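Pyridoxine 4-oxidase (Mesorhizobium loti, PDB 4HA6) probably oxidises the 4-hydroxymethyl group of pyridoxine to the aldehyde, as an FAD-dependent member of the GMC oxidoreductase family. Local coordinates at residues R110-W114 with D115-P119; V193-A196 with D197-T201. All coordinates share one frame; numbering follows the deposited sequence.

Contact 1: R110-W114 with D115-P119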
ATOM      1  N   ARG A 110     -13.370  17.853  -5.656  1.00 10.75           N
ATOM      2  CA  ARG A 110     -14.406  16.950  -5.142  0.61 11.62           C
ATOM      3  C   ARG A 110     -14.271  15.513  -5.634  1.00 13.05           C
ATOM      4  O   ARG A 110     -14.825  14.578  -5.042  1.00  8.04           O
ATOM      5  CB  ARG A 110     -15.786  17.439  -5.599  0.61 15.30           C
ATOM      6  CG  ARG A 110     -16.350  18.653  -4.888  0.61 19.45           C
ATOM      7  CD  ARG A 110     -17.763  18.965  -5.421  0.61 25.29           C
ATOM      8  NE  ARG A 110     -17.775  19.382  -6.828  0.61 26.59           N
ATOM      9  CZ  ARG A 110     -18.130  18.603  -7.848  0.61 18.48           C
ATOM     10  NH1 ARG A 110     -18.506  17.347  -7.638  0.61 18.43           N
ATOM     11  NH2 ARG A 110     -18.108  19.079  -9.084  0.61 13.00           N
ATOM     12  N   ARG A 111     -13.579  15.339  -6.759  1.00  7.53           N
ATOM     13  CA  ARG A 111     -13.454  14.024  -7.389  1.00  9.94           C
ATOM     14  C   ARG A 111     -12.759  13.009  -6.498  1.00 10.92           C
ATOM     15  O   ARG A 111     -12.895  11.796  -6.699  1.00 11.19           O
ATOM     16  CB  ARG A 111     -12.704  14.136  -8.713  1.00  9.96           C
ATOM     17  CG  ARG A 111     -11.371  14.840  -8.597  1.00 23.51           C
ATOM     18  CD  ARG A 111     -10.855  15.195  -9.981  1.00 28.90           C
ATOM     19  NE  ARG A 111     -10.766  13.958 -10.726  1.00 32.28           N
ATOM     20  CZ  ARG A 111      -9.851  13.691 -11.639  1.00 28.89           C
ATOM     21  NH1 ARG A 111      -8.930  14.590 -11.959  1.00 36.23           N
ATOM     22  NH2 ARG A 111      -9.865  12.503 -12.214  1.00 29.13           N
ATOM     23  N   TRP A 112     -12.035  13.518  -5.503  1.00  7.16           N
ATOM     24  CA  TRP A 112     -11.236  12.691  -4.626  1.00  7.01           C
ATOM     25  C   TRP A 112     -11.961  12.413  -3.322  1.00  9.14           C
ATOM     26  O   TRP A 112     -11.370  11.887  -2.380  1.00  9.97           O
ATOM     27  CB  TRP A 112      -9.886  13.378  -4.372  1.00  8.70           C
ATOM     28  CG  TRP A 112      -9.038  13.446  -5.634  1.00  8.65           C
ATOM     29  CD1 TRP A 112      -8.624  14.575  -6.304  1.00  6.46           C
ATOM     30  CD2 TRP A 112      -8.541  12.335  -6.385  1.00  3.76           C
ATOM     31  NE1 TRP A 112      -7.877  14.219  -7.415  1.00  5.54           N
ATOM     32  CE2 TRP A 112      -7.818  12.849  -7.484  1.00  6.78           C
ATOM     33  CE3 TRP A 112      -8.623  10.950  -6.228  1.00 10.09           C
ATOM     34  CZ2 TRP A 112      -7.197  12.031  -8.412  1.00 10.07           C
ATOM     35  CZ3 TRP A 112      -8.010  10.143  -7.153  1.00 14.56           C
ATOM     36  CH2 TRP A 112      -7.304  10.682  -8.230  1.00  4.15           C
ATOM     37  N   GLY A 113     -13.241  12.781  -3.260  1.00  8.48           N
ATOM     38  CA  GLY A 113     -14.053  12.528  -2.080  1.00  8.03           C
ATOM     39  C   GLY A 113     -14.775  11.200  -2.180  1.00  8.59           C
ATOM     40  O   GLY A 113     -14.963  10.679  -3.286  1.00  7.58           O
ATOM     41  N   TRP A 114     -15.163  10.648  -1.031  1.00  4.66           N
ATOM     42  CA  TRP A 114     -15.830   9.349  -0.971  1.00  9.71           C
ATOM     43  C   TRP A 114     -17.025   9.238  -1.940  1.00  8.56           C
ATOM     44  O   TRP A 114     -17.176   8.230  -2.643  1.00  7.57           O
ATOM     45  CB  TRP A 114     -16.304   9.087   0.460  1.00  9.68           C
ATOM     46  CG  TRP A 114     -16.989   7.766   0.648  1.00 13.12           C
ATOM     47  CD1 TRP A 114     -18.340   7.527   0.636  1.00 14.06           C
ATOM     48  CD2 TRP A 114     -16.360   6.505   0.901  1.00  6.64           C
ATOM     49  NE1 TRP A 114     -18.583   6.188   0.851  1.00 14.27           N
ATOM     50  CE2 TRP A 114     -17.387   5.537   1.015  1.00 14.22           C
ATOM     51  CE3 TRP A 114     -15.026   6.096   1.031  1.00  9.98           C
ATOM     52  CZ2 TRP A 114     -17.123   4.184   1.270  1.00 10.82           C
ATOM     53  CZ3 TRP A 114     -14.761   4.755   1.272  1.00  8.37           C
ATOM     54  CH2 TRP A 114     -15.807   3.813   1.397  1.00  8.63           C
ATOM     55  N   ASP A 115     -17.866  10.272  -1.971  1.00 10.99           N
ATOM     56  CA  ASP A 115     -19.072  10.256  -2.804  1.00 15.80           C
ATOM     57  C   ASP A 115     -18.740  10.074  -4.279  1.00 16.51           C
ATOM     58  O   ASP A 115     -19.401   9.306  -4.973  1.00 10.48           O
ATOM     59  CB  ASP A 115     -19.873  11.549  -2.632  1.00 14.26           C
ATOM     60  CG  ASP A 115     -20.589  11.622  -1.298  1.00 23.99           C
ATOM     61  OD1 ASP A 115     -20.841  10.560  -0.684  1.00 20.78           O
ATOM     62  OD2 ASP A 115     -20.902  12.752  -0.868  1.00 34.44           O
ATOM     63  N   GLU A 116     -17.716  10.781  -4.758  1.00 11.96           N
ATOM     64  CA  GLU A 116     -17.333  10.683  -6.169  1.00 12.98           C
ATOM     65  C   GLU A 116     -16.509   9.428  -6.413  1.00 12.74           C
ATOM     66  O   GLU A 116     -16.537   8.861  -7.504  1.00 13.98           O
ATOM     67  CB  GLU A 116     -16.570  11.928  -6.621  1.00 12.05           C
ATOM     68  CG  GLU A 116     -17.351  13.240  -6.454  1.00 21.07           C
ATOM     69  CD  GLU A 116     -18.234  13.592  -7.644  1.00 32.66           C
ATOM     70  OE1 GLU A 116     -18.669  12.671  -8.372  1.00 44.04           O
ATOM     71  OE2 GLU A 116     -18.491  14.803  -7.843  1.00 33.63           O
ATOM     72  N   LEU A 117     -15.775   8.987  -5.397  1.00 10.63           N
ATOM     73  CA  LEU A 117     -14.984   7.756  -5.523  1.00 11.43           C
ATOM     74  C   LEU A 117     -15.884   6.523  -5.526  1.00  7.21           C
ATOM     75  O   LEU A 117     -15.528   5.491  -6.088  1.00  9.73           O
ATOM     76  CB  LEU A 117     -13.956   7.657  -4.395  1.00  7.80           C
ATOM     77  CG  LEU A 117     -12.747   8.570  -4.614  1.00 13.11           C
ATOM     78  CD1 LEU A 117     -11.782   8.480  -3.457  1.00  9.30           C
ATOM     79  CD2 LEU A 117     -12.042   8.234  -5.915  1.00 10.40           C
ATOM     80  N   LEU A 118     -17.059   6.640  -4.912  1.00 11.64           N
ATOM     81  CA  LEU A 118     -17.988   5.507  -4.792  1.00 12.23           C
ATOM     82  C   LEU A 118     -18.237   4.774  -6.133  1.00 14.39           C
ATOM     83  O   LEU A 118     -18.029   3.557  -6.215  1.00  9.65           O
ATOM     84  CB  LEU A 118     -19.285   5.947  -4.097  1.00 18.09           C
ATOM     85  CG  LEU A 118     -19.895   5.097  -2.983  1.00 21.27           C
ATOM     86  CD1 LEU A 118     -18.862   4.325  -2.189  1.00 19.78           C
ATOM     87  CD2 LEU A 118     -20.680   6.009  -2.055  1.00 22.87           C
ATOM     88  N   PRO A 119     -18.622   5.508  -7.200  1.00  9.22           N
ATOM     89  CA  PRO A 119     -18.777   4.808  -8.487  1.00 10.25           C
ATOM     90  C   PRO A 119     -17.456   4.258  -9.028  1.00 11.55           C
ATOM     91  O   PRO A 119     -17.476   3.346  -9.851  1.00  9.70           O
ATOM     92  CB  PRO A 119     -19.272   5.908  -9.436  1.00 16.29           C
ATOM     93  CG  PRO A 119     -19.778   6.997  -8.569  1.00 15.13           C
ATOM     94  CD  PRO A 119     -18.967   6.940  -7.311  1.00 16.60           C
TER
HETATM   95  O   HOH W   1     -16.823  13.577  -3.474  1.00 17.37           O
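In one of two modelled conformers of Arg110, two bends bring it to Glu116: the arginine chain folds at chi3 (-66°) and the glutamate chain at chi2 (-87°), which turns their charged ends to the same side of the turn that leads into helix 114-124. There Arg110 NH1 meets Glu116 OE2 at 2.6 Å in a salt bridge, the carboxylate oxygen lying at the edge of the guanidinium, near its plane, though the pairing may not be constant. A water links the two backbones, donating to Arg110 O at 2.7 Å and accepting from Glu116 N at 3.2 Å, while Glu116 CG lies against Arg110 O. At the N-cap, Gly113 O receives Leu117 N at 2.8 Å, the first i to i+4 bond of the helix, and Trp114 O takes Leu118 N one residue on. Trp114 has CG opposite its own N about the first torsion (-179°), and its indole reaches along the helix to Leu118. Leu118 CD1 lies 3.3 Å above the plane of the Trp114 ring, displaced toward its rim, and comes within 3.6 Å of Trp114 NE1. Leu117 turns inward instead, with CD1 at 3.6 Å from Trp112 O and Phe100 of helix 97-107 and Thr499 of helix 490-506 beside it. Trp112 NE1 is taken up by Ala463 O. The helix start thus has two chemically distinct sides: Leu117 and Trp112 pack into the protein, whereas the ion pair, when formed, lies on an exposed flank, where solvent would probably weaken the attraction.

Contact 2: V193-A196 with D197-T201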
ATOM      1  N   VAL A 193      -5.760 -13.101  -6.539  1.00 11.05           N
ATOM      2  CA  VAL A 193      -6.010 -12.392  -7.796  1.00 10.33           C
ATOM      3  C   VAL A 193      -5.294 -11.040  -7.760  1.00 13.51           C
ATOM      4  O   VAL A 193      -5.556 -10.219  -6.878  1.00 16.30           O
ATOM      5  CB  VAL A 193      -7.520 -12.172  -8.038  1.00 16.36           C
ATOM      6  CG1 VAL A 193      -7.729 -11.409  -9.333  1.00  7.68           C
ATOM      7  CG2 VAL A 193      -8.253 -13.514  -8.072  1.00 12.40           C
ATOM      8  N   THR A 194      -4.394 -10.803  -8.709  1.00 15.92           N
ATOM      9  CA  THR A 194      -3.615  -9.570  -8.700  1.00 14.59           C
ATOM     10  C   THR A 194      -4.168  -8.544  -9.669  1.00 19.51           C
ATOM     11  O   THR A 194      -5.099  -8.821 -10.432  1.00 15.18           O
ATOM     12  CB  THR A 194      -2.159  -9.832  -9.088  1.00 20.24           C
ATOM     13  OG1 THR A 194      -2.086 -10.134 -10.488  1.00 23.56           O
ATOM     14  CG2 THR A 194      -1.613 -10.994  -8.300  1.00 21.18           C
ATOM     15  N   ALA A 195      -3.577  -7.356  -9.649  1.00 10.84           N
ATOM     16  CA  ALA A 195      -3.921  -6.338 -10.634  1.00 15.35           C
ATOM     17  C   ALA A 195      -3.677  -6.885 -12.034  1.00 13.15           C
ATOM     18  O   ALA A 195      -4.503  -6.697 -12.933  1.00 11.49           O
ATOM     19  CB  ALA A 195      -3.100  -5.076 -10.403  1.00 12.75           C
ATOM     20  N   ALA A 196      -2.549  -7.577 -12.209  1.00 16.86           N
ATOM     21  CA  ALA A 196      -2.166  -8.118 -13.515  1.00 13.88           C
ATOM     22  C   ALA A 196      -3.143  -9.205 -13.975  1.00 12.39           C
ATOM     23  O   ALA A 196      -3.490  -9.288 -15.166  1.00 11.08           O
ATOM     24  CB  ALA A 196      -0.734  -8.646 -13.472  1.00 12.85           C
ATOM     25  N   ASP A 197      -3.576 -10.039 -13.031  1.00 11.00           N
ATOM     26  CA  ASP A 197      -4.590 -11.057 -13.308  1.00 11.81           C
ATOM     27  C   ASP A 197      -5.915 -10.394 -13.723  1.00 17.34           C
ATOM     28  O   ASP A 197      -6.568 -10.787 -14.693  1.00 14.39           O
ATOM     29  CB  ASP A 197      -4.832 -11.913 -12.052  1.00 11.70           C
ATOM     30  CG  ASP A 197      -3.644 -12.789 -11.690  1.00 22.77           C
ATOM     31  OD1 ASP A 197      -2.855 -13.142 -12.598  1.00 23.57           O
ATOM     32  OD2 ASP A 197      -3.507 -13.141 -10.493  1.00 24.57           O
ATOM     33  N   ALA A 198      -6.317  -9.384 -12.969  1.00  8.08           N
ATOM     34  CA  ALA A 198      -7.628  -8.771 -13.176  1.00 12.52           C
ATOM     35  C   ALA A 198      -7.683  -7.928 -14.451  1.00 11.25           C
ATOM     36  O   ALA A 198      -8.679  -7.941 -15.163  1.00 12.39           O
ATOM     37  CB  ALA A 198      -8.005  -7.927 -11.951  1.00  6.81           C
ATOM     38  N   TRP A 199      -6.622  -7.181 -14.740  1.00 12.44           N
ATOM     39  CA  TRP A 199      -6.699  -6.236 -15.848  1.00  7.76           C
ATOM     40  C   TRP A 199      -5.938  -6.665 -17.087  1.00  9.32           C
ATOM     41  O   TRP A 199      -6.412  -6.445 -18.207  1.00 13.46           O
ATOM     42  CB  TRP A 199      -6.274  -4.834 -15.410  1.00  7.44           C
ATOM     43  CG  TRP A 199      -7.355  -4.111 -14.670  1.00  7.26           C
ATOM     44  CD1 TRP A 199      -8.394  -3.386 -15.207  1.00  7.39           C
ATOM     45  CD2 TRP A 199      -7.500  -4.035 -13.251  1.00  6.40           C
ATOM     46  NE1 TRP A 199      -9.177  -2.871 -14.189  1.00  6.28           N
ATOM     47  CE2 TRP A 199      -8.652  -3.263 -12.982  1.00  6.51           C
ATOM     48  CE3 TRP A 199      -6.777  -4.562 -12.177  1.00  7.83           C
ATOM     49  CZ2 TRP A 199      -9.094  -3.011 -11.680  1.00 12.70           C
ATOM     50  CZ3 TRP A 199      -7.206  -4.293 -10.884  1.00 10.90           C
ATOM     51  CH2 TRP A 199      -8.349  -3.523 -10.648  1.00  9.78           C
ATOM     52  N   LEU A 200      -4.763  -7.263 -16.892  1.00  4.31           N
ATOM     53  CA  LEU A 200      -3.971  -7.747 -18.023  1.00 10.94           C
ATOM     54  C   LEU A 200      -4.367  -9.185 -18.392  1.00  8.05           C
ATOM     55  O   LEU A 200      -3.563 -10.108 -18.292  1.00 12.46           O
ATOM     56  CB  LEU A 200      -2.472  -7.620 -17.729  1.00  9.38           C
ATOM     57  CG  LEU A 200      -2.038  -6.157 -17.609  1.00  7.76           C
ATOM     58  CD1 LEU A 200      -0.586  -6.006 -17.161  1.00  9.24           C
ATOM     59  CD2 LEU A 200      -2.258  -5.460 -18.938  1.00 11.60           C
ATOM     60  N   THR A 201      -5.624  -9.359 -18.799  1.00 14.65           N
ATOM     61  CA  THR A 201      -6.144 -10.659 -19.228  1.00 15.88           C
ATOM     62  C   THR A 201      -5.550 -11.029 -20.592  1.00 15.62           C
ATOM     63  O   THR A 201      -4.882 -10.201 -21.228  1.00  9.98           O
ATOM     64  CB  THR A 201      -7.678 -10.616 -19.360  1.00 18.56           C
ATOM     65  OG1 THR A 201      -8.045  -9.799 -20.480  1.00 21.84           O
ATOM     66  CG2 THR A 201      -8.308 -10.029 -18.106  1.00 12.55           C
TER
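Reciprocal hydrogen bonds between Thr194 and Asp197 form a capping box at the start of helix 195-199. Asp197 N gives a nearly straight bond to Thr194 OG1 (2.9 Å, 165° at the hydrogen). In return Thr194 N binds Asp197 OD2 at 3.1 Å, reaching that oxygen on its anti side and 34° out of the carboxylate plane. The threonine's first torsion (72°) sets OG1 between its own N and carbonyl carbon, facing the first turn. Asp197 has further partners: Trp43 NE1 also binds OD2, and the hydroxyl of the modified cysteine at position 86 binds OD1. An alanine in place of Asp197 would probably leave Thr194 N and Trp43 NE1 without their shared acceptor and loosen the helix start.

Backbone bonds carry the turn onward. Ala198 N reaches Thr194 O at 2.9 Å and Trp199 N reaches Ala195 O at 2.8 Å, but the bond from Leu200 N to Ala196 O is weak and strongly bent as the chain enters an inverse gamma turn centred on Leu200.

Apolar contacts are looser. Val193 CG1 lies 4.4 Å from Ala198 CB, and Ala195 CB is 4.1 Å from Trp199 CE3. Trp199 turns a ring edge to Ala195, whose CA lies in the ring plane; CE3 also comes to 3.2 Å from Ala195 O. Leu15 and Ala18 of helix 11-20 pack on the same indole.

The carboxylate therefore joins the helix start to two other parts of the chain, and its negative charge near the N-terminal end would be expected to interact favourably with the helix dipole.

Contact 1 closes before contact 2 opens along the chain, and both fall within the first half of this GMC oxidoreductase. Their centres are 24 Å apart and their nearest atoms about 11 Å apart, so they do not touch. Each is the start of a helix, 114-124 in contact 1 and 195-199 in contact 2. Contact 1 packs against helices 97-107 and 490-506, with the Trp112 side chain about 12 Å from FAD. Contact 2 rests on helix 11-20, and its Ala195 side chain is about 7 Å from the cofactor and near FAD-binding Ser11 and His490. The two helix starts thus belong to separate parts of the protein framework around FAD, contact 2 being nearer to it.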